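Local coordinates for hypothetical protein (Staphylococcus aureus subsp. aureus, PDB 2IL5) that is of unknown function but belongs to the Hsp90 ATPase activator homolog 1-like family, whose Bet v 1-like fold commonly encloses a hydrophobic ligand cavity, at residues Glu19-Phe24 and Gly117-Phe122; Val105-Phe110 and Leu121-Ser126. One frame throughout, in Å; residues are numbered along the deposited sequence.

Interaction 1: Glu19-Phe24 and Gly117-Phe122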
loop_
_atom_site.group_PDB
_atom_site.type_symbol
_atom_site.label_atom_id
_atom_site.label_comp_id
_atom_site.label_asym_id
_atom_site.label_seq_id
_atom_site.Cartn_x
_atom_site.Cartn_y
_atom_site.Cartn_z
ATOM N N GLU A 19 6.515 -9.758 4.840
ATOM C CA GLU A 19 5.845 -11.060 4.693
ATOM C C GLU A 19 4.762 -11.227 5.765
ATOM O O GLU A 19 5.037 -11.064 6.960
ATOM C CB GLU A 19 6.843 -12.222 4.788
ATOM C CG GLU A 19 6.156 -13.582 4.796
ATOM C CD GLU A 19 7.112 -14.755 4.899
ATOM O OE1 GLU A 19 8.299 -14.564 5.239
ATOM O OE2 GLU A 19 6.664 -15.884 4.636
ATOM N N LYS A 20 3.536 -11.523 5.332
ATOM C CA LYS A 20 2.453 -11.904 6.257
ATOM C C LYS A 20 1.885 -13.287 5.935
ATOM O O LYS A 20 1.700 -13.626 4.766
ATOM C CB LYS A 20 1.318 -10.895 6.202
ATOM C CG LYS A 20 1.681 -9.507 6.679
ATOM C CD LYS A 20 1.960 -9.541 8.153
ATOM C CE LYS A 20 2.458 -8.207 8.631
ATOM N NZ LYS A 20 2.603 -8.256 10.117
ATOM N N LEU A 21 1.608 -14.064 6.984
ATOM C CA LEU A 21 0.921 -15.378 6.891
ATOM C C LEU A 21 -0.497 -15.287 7.491
ATOM O O LEU A 21 -0.669 -14.957 8.654
ATOM C CB LEU A 21 1.720 -16.473 7.610
ATOM C CG LEU A 21 3.136 -16.807 7.103
ATOM C CD1 LEU A 21 3.820 -17.812 8.039
ATOM C CD2 LEU A 21 3.149 -17.360 5.697
ATOM N N TYR A 22 -1.508 -15.542 6.663
ATOM C CA TYR A 22 -2.896 -15.497 7.100
ATOM C C TYR A 22 -3.515 -16.854 6.916
ATOM O O TYR A 22 -3.054 -17.631 6.079
ATOM C CB TYR A 22 -3.691 -14.479 6.285
ATOM C CG TYR A 22 -3.147 -13.090 6.380
ATOM C CD1 TYR A 22 -2.636 -12.429 5.247
ATOM C CD2 TYR A 22 -3.101 -12.434 7.617
ATOM C CE1 TYR A 22 -2.119 -11.138 5.353
ATOM C CE2 TYR A 22 -2.595 -11.165 7.732
ATOM C CZ TYR A 22 -2.102 -10.513 6.594
ATOM O OH TYR A 22 -1.612 -9.238 6.746
ATOM N N LYS A 23 -4.566 -17.110 7.689
ATOM C CA LYS A 23 -5.412 -18.283 7.533
ATOM C C LYS A 23 -6.385 -18.151 6.346
ATOM O O LYS A 23 -6.892 -19.145 5.835
ATOM C CB LYS A 23 -6.217 -18.521 8.821
ATOM C CG LYS A 23 -7.188 -17.368 9.114
ATOM C CD LYS A 23 -7.979 -17.559 10.375
ATOM C CE LYS A 23 -8.706 -16.274 10.710
ATOM N NZ LYS A 23 -8.950 -16.144 12.176
ATOM N N PHE A 24 -6.677 -16.919 5.945
ATOM C CA PHE A 24 -7.576 -16.659 4.813
ATOM C C PHE A 24 -7.050 -17.227 3.504
ATOM O O PHE A 24 -5.848 -17.293 3.331
ATOM C CB PHE A 24 -7.730 -15.157 4.630
ATOM C CG PHE A 24 -8.137 -14.448 5.861
ATOM C CD1 PHE A 24 -9.329 -14.774 6.501
ATOM C CD2 PHE A 24 -7.337 -13.447 6.389
ATOM C CE1 PHE A 24 -9.712 -14.099 7.672
ATOM C CE2 PHE A 24 -7.713 -12.771 7.545
ATOM C CZ PHE A 24 -8.898 -13.091 8.180
ATOM N N GLY A 117 -4.341 -20.265 4.586
ATOM C CA GLY A 117 -4.792 -19.689 3.339
ATOM C C GLY A 117 -3.629 -19.171 2.526
ATOM O O GLY A 117 -3.259 -19.754 1.522
ATOM N N THR A 118 -3.044 -18.067 2.964
ATOM C CA THR A 118 -2.095 -17.338 2.114
ATOM C C THR A 118 -0.846 -16.830 2.798
ATOM O O THR A 118 -0.877 -16.389 3.951
ATOM C CB THR A 118 -2.799 -16.254 1.219
ATOM O OG1 THR A 118 -1.959 -15.075 0.991
ATOM C CG2 THR A 118 -4.075 -15.864 1.783
ATOM N N GLN A 119 0.263 -16.963 2.068
ATOM C CA GLN A 119 1.460 -16.161 2.277
ATOM C C GLN A 119 1.426 -14.899 1.418
ATOM O O GLN A 119 1.327 -14.957 0.191
ATOM C CB GLN A 119 2.702 -16.959 1.914
ATOM C CG GLN A 119 3.993 -16.243 2.185
ATOM C CD GLN A 119 5.186 -17.027 1.706
ATOM O OE1 GLN A 119 5.094 -17.791 0.747
ATOM N NE2 GLN A 119 6.326 -16.838 2.363
HETATM N N MSE A 120 1.529 -13.746 2.066
HETATM C CA MSE A 120 1.504 -12.499 1.353
HETATM C C MSE A 120 2.865 -11.865 1.445
HETATM O O MSE A 120 3.349 -11.572 2.538
HETATM C CB MSE A 120 0.432 -11.575 1.901
HETATM C CG MSE A 120 0.290 -10.268 1.121
HETATM SE SE MSE A 120 -0.914 -8.984 1.982
HETATM C CE MSE A 120 0.246 -8.183 3.292
ATOM N N LEU A 121 3.464 -11.668 0.263
ATOM C CA LEU A 121 4.762 -11.048 0.102
ATOM C C LEU A 121 4.636 -9.649 -0.562
ATOM O O LEU A 121 4.267 -9.489 -1.746
ATOM C CB LEU A 121 5.719 -11.974 -0.643
ATOM C CG LEU A 121 5.886 -13.382 -0.036
ATOM C CD1 LEU A 121 6.545 -14.347 -1.020
ATOM C CD2 LEU A 121 6.675 -13.301 1.279
ATOM N N PHE A 122 4.933 -8.649 0.257
ATOM C CA PHE A 122 4.742 -7.259 -0.109
ATOM C C PHE A 122 6.087 -6.583 -0.323
ATOM O O PHE A 122 6.957 -6.645 0.548
ATOM C CB PHE A 122 3.890 -6.545 0.992
ATOM C CG PHE A 122 3.856 -5.012 0.872
ATOM C CD1 PHE A 122 2.916 -4.382 0.052
ATOM C CD2 PHE A 122 4.750 -4.205 1.630
ATOM C CE1 PHE A 122 2.863 -2.993 -0.005
ATOM C CE2 PHE A 122 4.726 -2.813 1.570
ATOM C CZ PHE A 122 3.775 -2.196 0.774
#
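The carbonyl oxygen of Y22 accepts from two successive backbone amides: T118 N at 3.1 Å, lying well above the carbonyl plane, and G117 N, a weak bond at 3.3 Å. Two residues facing one make this a classic beta bulge, placed where strand 12-22 ends and strand 118-128 begins. Beyond it the pairing is regular and antiparallel, with Y22 N on T118 O and a two-way exchange between K20 and M120 in which M120 N reaches K20 O at 2.7 Å.

On the face of K20, Y22 and M120, the selenomethionine side chain reaches both K20 and Y22. Its extended first two torsions carry SE to the edge of the Y22 ring, 4.2 Å from CE1, and the bend at chi3 (82°) then swings CE alongside CG of K20. The K20 ammonium continues to a salt bridge with E155 of helix 136-166, while F158 of that helix packs on Y22 and M120.

On the opposite face of the sheet, the extended chains of E19 and Q119 converge. Q119 NE2 donates to E19 OE2 at a modelled 2.5 Å, shorter than such a bond normally is and doubtful in its exact length, and L121 CD2 lies 3.6 Å from E19 CG. The contact thus gives this edge strand a largely apolar side toward helix 136-166, rimmed by the K20-E155 salt bridge, and a more exposed side mixing E19 and Q119 with L21 and L121.

Interaction 2: Val105-Phe110 and Leu121-Ser126; sequences VIEVEF and LFYYRS
Interaction 2 is an antiparallel pairing within the hairpin of strands 104-112 and 118-128, in the interior of the sheet, with strand 12-22 flanking one side and strand 89-94 the other. V105, E107 and E109 each exchange two backbone bonds with R125, Y123 and L121; the shortest is Y123 N to E107 O at 2.7 Å. The intervening pairs, I106 with Y124 and V108 with F122, carry the buried face.

There I106 spreads both branches against aromatic rings: CG2 lies 3.7 Å from F122 CE1, while CG1 meets Y124 in the plane of the ring at its edge, 3.9 Å from CD1. V108 CG2 packs on F122 CB at 4.1 Å. This concave apolar face, closed by F154 and F158 of helix 136-166 and by W33, is that of the Bet v 1-like helix-grip fold, in which a curved antiparallel sheet wraps round a long C-terminal helix. The hydroxyl of Y124 is hydrogen-bonded to Y146 of that helix and to D104.

The other face is more polar. The R125 chain runs out extended and then turns at chi3 (51°), laying one face of its guanidinium over V105, with NH2 3.6 Å from V105 CG2. The bend also brings NH1 into the plane of the Y123 ring, where it donates to Y123 OH at 3.0 Å; that hydroxyl has a second partner in E15 of strand 12-22. E107 lies alongside Y123, OE1 3.8 Å from CD2 and the carboxylate 42° from the ring plane, while its OE2 forms a salt bridge with K91 on strand 89-94.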
loop_
_atom_site.group_PDB
_atom_site.type_symbol
_atom_site.label_atom_id
_atom_site.label_comp_id
_atom_site.label_asym_id
_atom_site.label_seq_id
_atom_site.Cartn_x
_atom_site.Cartn_y
_atom_site.Cartn_z
ATOM N N VAL A 105 6.133 2.454 -5.828
ATOM C CA VAL A 105 5.804 1.172 -6.419
ATOM C C VAL A 105 5.395 0.239 -5.304
ATOM O O VAL A 105 6.082 0.124 -4.328
ATOM C CB VAL A 105 7.030 0.601 -7.235
ATOM C CG1 VAL A 105 6.906 -0.911 -7.462
ATOM C CG2 VAL A 105 7.204 1.390 -8.564
ATOM N N ILE A 106 4.256 -0.409 -5.477
ATOM C CA ILE A 106 3.864 -1.581 -4.677
ATOM C C ILE A 106 3.834 -2.853 -5.549
ATOM O O ILE A 106 3.242 -2.861 -6.610
ATOM C CB ILE A 106 2.456 -1.359 -4.042
ATOM C CG1 ILE A 106 2.573 -0.356 -2.870
ATOM C CG2 ILE A 106 1.819 -2.702 -3.584
ATOM C CD1 ILE A 106 1.199 0.071 -2.246
ATOM N N GLU A 107 4.501 -3.914 -5.111
ATOM C CA GLU A 107 4.356 -5.236 -5.759
ATOM C C GLU A 107 4.040 -6.228 -4.659
ATOM O O GLU A 107 4.794 -6.347 -3.711
ATOM C CB GLU A 107 5.592 -5.630 -6.530
ATOM C CG GLU A 107 5.898 -4.647 -7.655
ATOM C CD GLU A 107 7.198 -4.863 -8.369
ATOM O OE1 GLU A 107 8.038 -5.665 -7.913
ATOM O OE2 GLU A 107 7.381 -4.231 -9.453
ATOM N N VAL A 108 2.880 -6.873 -4.753
ATOM C CA VAL A 108 2.431 -7.755 -3.706
ATOM C C VAL A 108 1.987 -9.104 -4.315
ATOM O O VAL A 108 1.134 -9.162 -5.197
ATOM C CB VAL A 108 1.346 -7.085 -2.764
ATOM C CG1 VAL A 108 0.099 -6.719 -3.534
ATOM C CG2 VAL A 108 1.005 -8.022 -1.558
ATOM N N GLU A 109 2.609 -10.184 -3.836
ATOM C CA GLU A 109 2.294 -11.511 -4.293
ATOM C C GLU A 109 1.607 -12.359 -3.207
ATOM O O GLU A 109 1.975 -12.297 -2.039
ATOM C CB GLU A 109 3.556 -12.191 -4.833
ATOM C CG GLU A 109 3.245 -13.084 -6.028
ATOM C CD GLU A 109 4.458 -13.712 -6.682
ATOM O OE1 GLU A 109 5.619 -13.367 -6.340
ATOM O OE2 GLU A 109 4.226 -14.547 -7.586
ATOM N N PHE A 110 0.612 -13.150 -3.638
ATOM C CA PHE A 110 -0.194 -14.024 -2.776
ATOM C C PHE A 110 0.063 -15.508 -3.112
ATOM O O PHE A 110 -0.134 -15.927 -4.251
ATOM C CB PHE A 110 -1.688 -13.678 -2.940
ATOM C CG PHE A 110 -1.971 -12.208 -2.874
ATOM C CD1 PHE A 110 -2.090 -11.453 -4.042
ATOM C CD2 PHE A 110 -2.053 -11.555 -1.648
ATOM C CE1 PHE A 110 -2.295 -10.060 -3.993
ATOM C CE2 PHE A 110 -2.268 -10.178 -1.590
ATOM C CZ PHE A 110 -2.396 -9.430 -2.761
ATOM N N LEU A 121 3.464 -11.668 0.263
ATOM C CA LEU A 121 4.762 -11.048 0.102
ATOM C C LEU A 121 4.636 -9.649 -0.562
ATOM O O LEU A 121 4.267 -9.489 -1.746
ATOM C CB LEU A 121 5.719 -11.974 -0.643
ATOM C CG LEU A 121 5.886 -13.382 -0.036
ATOM C CD1 LEU A 121 6.545 -14.347 -1.020
ATOM C CD2 LEU A 121 6.675 -13.301 1.279
ATOM N N PHE A 122 4.933 -8.649 0.257
ATOM C CA PHE A 122 4.742 -7.259 -0.109
ATOM C C PHE A 122 6.087 -6.583 -0.323
ATOM O O PHE A 122 6.957 -6.645 0.548
ATOM C CB PHE A 122 3.890 -6.545 0.992
ATOM C CG PHE A 122 3.856 -5.012 0.872
ATOM C CD1 PHE A 122 2.916 -4.382 0.052
ATOM C CD2 PHE A 122 4.750 -4.205 1.630
ATOM C CE1 PHE A 122 2.863 -2.993 -0.005
ATOM C CE2 PHE A 122 4.726 -2.813 1.570
ATOM C CZ PHE A 122 3.775 -2.196 0.774
ATOM N N TYR A 123 6.238 -5.920 -1.465
ATOM C CA TYR A 123 7.427 -5.116 -1.754
ATOM C C TYR A 123 7.016 -3.679 -2.058
ATOM O O TYR A 123 6.076 -3.482 -2.786
ATOM C CB TYR A 123 8.155 -5.699 -2.975
ATOM C CG TYR A 123 9.209 -4.772 -3.549
ATOM C CD1 TYR A 123 10.474 -4.698 -2.992
ATOM C CD2 TYR A 123 8.934 -3.966 -4.663
ATOM C CE1 TYR A 123 11.487 -3.854 -3.547
ATOM C CE2 TYR A 123 9.914 -3.146 -5.221
ATOM C CZ TYR A 123 11.205 -3.095 -4.646
ATOM O OH TYR A 123 12.174 -2.248 -5.156
ATOM N N TYR A 124 7.731 -2.696 -1.528
ATOM C CA TYR A 124 7.458 -1.305 -1.791
ATOM C C TYR A 124 8.754 -0.556 -2.041
ATOM O O TYR A 124 9.737 -0.755 -1.311
ATOM C CB TYR A 124 6.741 -0.716 -0.594
ATOM C CG TYR A 124 6.615 0.804 -0.480
ATOM C CD1 TYR A 124 5.576 1.502 -1.109
ATOM C CD2 TYR A 124 7.509 1.534 0.334
ATOM C CE1 TYR A 124 5.411 2.895 -0.937
ATOM C CE2 TYR A 124 7.390 2.929 0.488
ATOM C CZ TYR A 124 6.339 3.598 -0.125
ATOM O OH TYR A 124 6.250 4.973 0.051
ATOM N N ARG A 125 8.733 0.311 -3.055
ATOM C CA ARG A 125 9.880 1.156 -3.403
ATOM C C ARG A 125 9.468 2.634 -3.446
ATOM O O ARG A 125 8.470 2.986 -4.072
ATOM C CB ARG A 125 10.468 0.738 -4.724
ATOM C CG ARG A 125 11.831 1.332 -4.913
ATOM C CD ARG A 125 12.505 0.962 -6.200
ATOM N NE ARG A 125 11.742 1.146 -7.424
ATOM C CZ ARG A 125 11.192 0.148 -8.136
ATOM N NH1 ARG A 125 11.212 -1.120 -7.716
ATOM N NH2 ARG A 125 10.572 0.414 -9.260
ATOM N N SER A 126 10.222 3.481 -2.758
ATOM C CA SER A 126 9.937 4.912 -2.749
ATOM C C SER A 126 11.202 5.742 -2.817
ATOM O O SER A 126 12.152 5.451 -2.119
ATOM C CB SER A 126 9.195 5.309 -1.470
ATOM O OG SER A 126 8.870 6.690 -1.531
#

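How the interactions relate
Both interactions use strand 118-128, sharing L121 and F122, and together they join three neighbouring strands of one sheet. Interaction 1 attaches strand 12-22, one of the two edge strands, about 15 Å from the centre of the chain; interaction 2 lies in the middle of the sheet, about 8 Å from that centre, with no fully exposed residue among those that touch. The inner face is continuous between them, M120 CG packing 3.6 Å from V108 CG2. There interaction 2 sets the F122 and Y124 rings against I106, interaction 1 the selenium and methyl of M120 against Y22 and K20. On the outer face, R125-Y123 and E107 contrast with E19-Q119.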